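Local structure of phenolic acid decarboxylase (Sedimentibacter hydroxybenzoicus, 7AE5) at residues C[332-344]-C[354-368]. The protein is an oxygen-sensitive decarboxylase that catalyses the reversible non-oxidative decarboxylation of 4-hydroxybenzoate and 3,4-dihydroxybenzoate, using prenylated FMN and manganese. Numbering follows the deposited sequence.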
loop_
_atom_site.group_PDB
_atom_site.type_symbol
_atom_site.label_atom_id
_atom_site.label_comp_id
_atom_site.label_asym_id
_atom_site.label_seq_id
_atom_site.Cartn_x
_atom_site.Cartn_y
_atom_site.Cartn_z
ATOM N N GLN C 332 3.935 29.114 14.548
ATOM C CA GLN C 332 4.664 27.953 15.049
ATOM C C GLN C 332 5.527 27.328 13.961
ATOM O O GLN C 332 6.671 26.938 14.218
ATOM C CB GLN C 332 3.692 26.921 15.625
ATOM C CG GLN C 332 2.688 27.496 16.610
ATOM C CD GLN C 332 1.709 26.462 17.134
ATOM O OE1 GLN C 332 1.488 25.427 16.508
ATOM N NE2 GLN C 332 1.104 26.747 18.281
ATOM N N LEU C 333 4.997 27.222 12.738
ATOM C CA LEU C 333 5.800 26.707 11.633
ATOM C C LEU C 333 6.955 27.645 11.309
ATOM O O LEU C 333 8.072 27.196 11.029
ATOM C CB LEU C 333 4.928 26.503 10.393
ATOM C CG LEU C 333 3.839 25.430 10.409
ATOM C CD1 LEU C 333 3.424 25.092 8.984
ATOM C CD2 LEU C 333 4.310 24.185 11.137
ATOM N N LYS C 334 6.704 28.955 11.352
ATOM C CA LYS C 334 7.705 29.922 10.915
ATOM C C LYS C 334 8.892 29.986 11.868
ATOM O O LYS C 334 9.998 30.345 11.445
ATOM C CB LYS C 334 7.062 31.304 10.770
ATOM C CG LYS C 334 7.943 32.343 10.098
ATOM C CD LYS C 334 7.837 32.264 8.587
ATOM C CE LYS C 334 8.371 33.527 7.933
ATOM N NZ LYS C 334 8.377 33.414 6.450
ATOM N N GLU C 335 8.691 29.637 13.143
ATOM C CA GLU C 335 9.775 29.736 14.117
ATOM C C GLU C 335 10.977 28.898 13.696
ATOM O O GLU C 335 12.128 29.296 13.912
ATOM C CB GLU C 335 9.280 29.315 15.505
ATOM C CG GLU C 335 9.390 27.820 15.794
ATOM C CD GLU C 335 8.599 27.376 17.011
ATOM O OE1 GLU C 335 7.829 28.194 17.559
ATOM O OE2 GLU C 335 8.748 26.201 17.413
ATOM N N THR C 336 10.733 27.748 13.066
ATOM C CA THR C 336 11.793 26.839 12.661
ATOM C C THR C 336 11.900 26.679 11.155
ATOM O O THR C 336 12.860 26.061 10.681
ATOM C CB THR C 336 11.581 25.459 13.300
ATOM O OG1 THR C 336 10.209 25.069 13.153
ATOM C CG2 THR C 336 11.941 25.499 14.776
ATOM N N MET C 337 10.950 27.216 10.396
ATOM C CA MET C 337 10.921 27.069 8.941
ATOM C C MET C 337 10.562 28.410 8.329
ATOM O O MET C 337 9.419 28.643 7.918
ATOM C CB MET C 337 9.932 25.983 8.523
ATOM C CG MET C 337 10.347 24.611 8.993
ATOM S SD MET C 337 8.987 23.443 9.005
ATOM C CE MET C 337 9.882 21.912 8.816
ATOM N N PRO C 338 11.528 29.328 8.250
ATOM C CA PRO C 338 11.246 30.649 7.667
ATOM C C PRO C 338 10.827 30.593 6.206
ATOM O O PRO C 338 10.375 31.615 5.673
ATOM C CB PRO C 338 12.576 31.395 7.845
ATOM C CG PRO C 338 13.601 30.290 7.875
ATOM C CD PRO C 338 12.935 29.208 8.667
ATOM N N GLU C 339 10.948 29.438 5.549
ATOM C CA GLU C 339 10.525 29.296 4.162
ATOM C C GLU C 339 9.013 29.242 4.012
ATOM O O GLU C 339 8.512 29.389 2.893
ATOM C CB GLU C 339 11.148 28.040 3.567
ATOM C CG GLU C 339 12.649 28.140 3.438
ATOM C CD GLU C 339 13.360 27.417 4.562
ATOM O OE1 GLU C 339 14.586 27.214 4.459
ATOM O OE2 GLU C 339 12.687 27.038 5.546
ATOM N N VAL C 340 8.279 29.039 5.104
ATOM C CA VAL C 340 6.828 28.981 5.025
ATOM C C VAL C 340 6.280 30.373 4.739
ATOM O O VAL C 340 6.623 31.349 5.421
ATOM C CB VAL C 340 6.241 28.400 6.317
ATOM C CG1 VAL C 340 4.736 28.596 6.346
ATOM C CG2 VAL C 340 6.595 26.926 6.431
ATOM N N VAL C 341 5.419 30.468 3.731
ATOM C CA VAL C 341 4.869 31.751 3.309
ATOM C C VAL C 341 3.518 32.024 3.963
ATOM O O VAL C 341 3.260 33.140 4.420
ATOM C CB VAL C 341 4.777 31.786 1.769
ATOM C CG1 VAL C 341 4.061 33.033 1.295
ATOM C CG2 VAL C 341 6.169 31.715 1.160
ATOM N N ALA C 342 2.644 31.020 4.029
ATOM C CA ALA C 342 1.320 31.199 4.607
ATOM C C ALA C 342 0.734 29.842 4.970
ATOM O O ALA C 342 1.092 28.818 4.381
ATOM C CB ALA C 342 0.381 31.938 3.646
ATOM N N VAL C 343 -0.173 29.852 5.944
ATOM C CA VAL C 343 -0.898 28.661 6.374
ATOM C C VAL C 343 -2.388 28.958 6.279
ATOM O O VAL C 343 -2.873 29.928 6.875
ATOM C CB VAL C 343 -0.516 28.236 7.802
ATOM C CG1 VAL C 343 -1.396 27.080 8.262
ATOM C CG2 VAL C 343 0.953 27.847 7.861
ATOM N N ASN C 344 -3.106 28.128 5.526
ATOM C CA ASN C 344 -4.560 28.204 5.401
ATOM C C ASN C 344 -5.130 27.003 6.152
ATOM O O ASN C 344 -5.192 25.894 5.612
ATOM C CB ASN C 344 -4.977 28.220 3.930
ATOM C CG ASN C 344 -6.479 28.061 3.731
ATOM O OD1 ASN C 344 -7.257 28.069 4.684
ATOM N ND2 ASN C 344 -6.893 27.929 2.474
ATOM N N ILE C 354 -3.752 23.920 4.218
ATOM C CA ILE C 354 -2.958 24.168 3.020
ATOM C C ILE C 354 -1.826 25.110 3.399
ATOM O O ILE C 354 -2.072 26.229 3.867
ATOM C CB ILE C 354 -3.803 24.756 1.878
ATOM C CG1 ILE C 354 -5.122 23.995 1.748
ATOM C CG2 ILE C 354 -3.027 24.720 0.569
ATOM C CD1 ILE C 354 -6.048 24.571 0.718
ATOM N N ILE C 355 -0.589 24.659 3.202
ATOM C CA ILE C 355 0.603 25.437 3.520
ATOM C C ILE C 355 1.302 25.805 2.222
ATOM O O ILE C 355 1.589 24.932 1.395
ATOM C CB ILE C 355 1.563 24.663 4.439
ATOM C CG1 ILE C 355 0.842 24.171 5.692
ATOM C CG2 ILE C 355 2.760 25.528 4.812
ATOM C CD1 ILE C 355 1.510 22.972 6.333
ATOM N N SER C 356 1.582 27.091 2.045
ATOM C CA SER C 356 2.468 27.550 0.985
ATOM C C SER C 356 3.853 27.779 1.568
ATOM O O SER C 356 3.997 28.362 2.646
ATOM C CB SER C 356 1.951 28.834 0.331
ATOM O OG SER C 356 2.053 29.943 1.204
ATOM N N THR C 357 4.871 27.311 0.856
ATOM C CA THR C 357 6.225 27.411 1.370
ATOM C C THR C 357 7.204 27.435 0.208
ATOM O O THR C 357 6.904 26.975 -0.897
ATOM C CB THR C 357 6.550 26.249 2.313
ATOM O OG1 THR C 357 7.835 26.459 2.915
ATOM C CG2 THR C 357 6.559 24.939 1.545
ATOM N N LYS C 358 8.379 27.995 0.476
ATOM C CA LYS C 358 9.522 27.800 -0.399
ATOM C C LYS C 358 10.181 26.474 -0.045
ATOM O O LYS C 358 10.366 26.160 1.135
ATOM C CB LYS C 358 10.515 28.953 -0.256
ATOM C CG LYS C 358 11.504 29.063 -1.406
ATOM C CD LYS C 358 12.932 28.811 -0.947
ATOM C CE LYS C 358 13.906 28.938 -2.108
ATOM N NZ LYS C 358 13.909 30.312 -2.681
ATOM N N VAL C 359 10.510 25.683 -1.059
ATOM C CA VAL C 359 11.096 24.365 -0.851
ATOM C C VAL C 359 12.610 24.536 -0.765
ATOM O O VAL C 359 13.269 24.831 -1.765
ATOM C CB VAL C 359 10.699 23.389 -1.966
ATOM C CG1 VAL C 359 11.197 21.985 -1.653
ATOM C CG2 VAL C 359 9.190 23.384 -2.151
ATOM N N ARG C 360 13.160 24.364 0.440
ATOM C CA ARG C 360 14.600 24.506 0.638
ATOM C C ARG C 360 15.372 23.501 -0.206
ATOM O O ARG C 360 16.224 23.872 -1.021
ATOM C CB ARG C 360 14.943 24.339 2.120
ATOM C CG ARG C 360 16.012 25.287 2.620
ATOM C CD ARG C 360 16.614 24.802 3.927
ATOM N NE ARG C 360 15.706 25.016 5.048
ATOM C CZ ARG C 360 15.868 24.494 6.255
ATOM N NH1 ARG C 360 16.926 23.758 6.554
ATOM N NH2 ARG C 360 14.948 24.722 7.189
ATOM N N TYR C 361 15.090 22.216 -0.014
ATOM C CA TYR C 361 15.721 21.154 -0.782
ATOM C C TYR C 361 14.691 20.067 -1.048
ATOM O O TYR C 361 13.570 20.108 -0.534
ATOM C CB TYR C 361 16.956 20.596 -0.058
ATOM C CG TYR C 361 16.782 20.410 1.437
ATOM C CD1 TYR C 361 15.782 19.591 1.950
ATOM C CD2 TYR C 361 17.622 21.058 2.337
ATOM C CE1 TYR C 361 15.625 19.419 3.313
ATOM C CE2 TYR C 361 17.472 20.892 3.704
ATOM C CZ TYR C 361 16.472 20.072 4.185
ATOM O OH TYR C 361 16.318 19.904 5.542
ATOM N N GLY C 362 15.076 19.094 -1.870
ATOM C CA GLY C 362 14.177 18.026 -2.267
ATOM C C GLY C 362 13.476 17.334 -1.115
ATOM O O GLY C 362 14.124 16.859 -0.179
ATOM N N GLY C 363 12.146 17.283 -1.172
ATOM C CA GLY C 363 11.351 16.663 -0.134
ATOM C C GLY C 363 10.992 17.562 1.027
ATOM O O GLY C 363 10.288 17.113 1.941
ATOM N N TYR C 364 11.437 18.822 1.013
ATOM C CA TYR C 364 11.217 19.722 2.142
ATOM C C TYR C 364 9.736 19.957 2.411
ATOM O O TYR C 364 9.354 20.258 3.547
ATOM C CB TYR C 364 11.927 21.049 1.877
ATOM C CG TYR C 364 11.844 22.069 2.987
ATOM C CD1 TYR C 364 12.558 21.904 4.168
ATOM C CD2 TYR C 364 11.075 23.218 2.840
ATOM C CE1 TYR C 364 12.492 22.847 5.180
ATOM C CE2 TYR C 364 11.005 24.165 3.843
ATOM C CZ TYR C 364 11.714 23.974 5.010
ATOM O OH TYR C 364 11.645 24.917 6.009
ATOM N N ALA C 365 8.889 19.826 1.386
ATOM C CA ALA C 365 7.465 20.086 1.565
ATOM C C ALA C 365 6.819 19.088 2.517
ATOM O O ALA C 365 5.892 19.446 3.251
ATOM C CB ALA C 365 6.753 20.062 0.215
ATOM N N LYS C 366 7.282 17.837 2.516
ATOM C CA LYS C 366 6.758 16.876 3.480
ATOM C C LYS C 366 7.314 17.133 4.873
ATOM O O LYS C 366 6.644 16.846 5.870
ATOM C CB LYS C 366 7.067 15.451 3.025
ATOM C CG LYS C 366 6.396 15.087 1.714
ATOM C CD LYS C 366 6.115 13.603 1.605
ATOM C CE LYS C 366 5.299 13.305 0.354
ATOM N NZ LYS C 366 5.357 11.867 -0.044
ATOM N N GLY C 367 8.527 17.676 4.962
ATOM C CA GLY C 367 9.039 18.084 6.258
ATOM C C GLY C 367 8.196 19.177 6.885
ATOM O O GLY C 367 7.939 19.161 8.092
ATOM N N VAL C 368 7.747 20.135 6.072
ATOM C CA VAL C 368 6.867 21.189 6.570
ATOM C C VAL C 368 5.568 20.592 7.091
ATOM O O VAL C 368 5.045 21.013 8.131
ATOM C CB VAL C 368 6.610 22.233 5.467
ATOM C CG1 VAL C 368 5.493 23.178 5.876
ATOM C CG2 VAL C 368 7.882 23.004 5.162
#
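The carboxylate of Glu-339 meets the guanidinium edge of Arg-360 and the hydroxyl of Tyr-364. OE1 forms a salt bridge with Arg-360 NE at a short 2.5 Å, on the syn side but tilted from both planes, which lie 21° apart. OE2 accepts a hydrogen bond from Tyr-364 OH, whose length of 2.4 Å is doubtfully short. The tyrosine ring stands at 68° to the carboxylate, and Arg-360 CB covers one ring face over its centre. Met-337 slides past the phenol end, with CB 3.2 Å from Tyr-364 OH. The Glu-339 chain bends at CB-CG (chi2 100°), which turns its carboxylate to both partners. An alanine here is likely to leave the Arg-360 charge and the Tyr-364 hydroxyl without the carboxylate that serves both.

Next to this group, Lys-358 N donates to Glu-339 O at 2.8 Å. In the classic beta bulge that follows, Val-341 N and Ala-342 N both donate to Ser-356 O, at 2.8 Å and 3.3 Å. Regular antiparallel pairing runs on through Val-343 with Ile-355 to Asn-344 with Ile-354.

Apolar side chains fill the helix-facing side. Leu-333 CD1 and Ile-355 CD1 meet tip to tip at 3.9 Å. Val-340 CG2 packs on Val-368 CG1, and Met-337 SD lies against Val-368 CG2.

Met-379 of a second subunit packs on Met-337 and Tyr-364. The contact joins the two strands of a beta hairpin in the UbiD C-terminal domain. Helices 323-336 and 364-372 pack on the face that carries Val-340 and Ile-355. Strand 340-347 is outermost within the chain; strand 352-357 continues the sheet to strand 384-388.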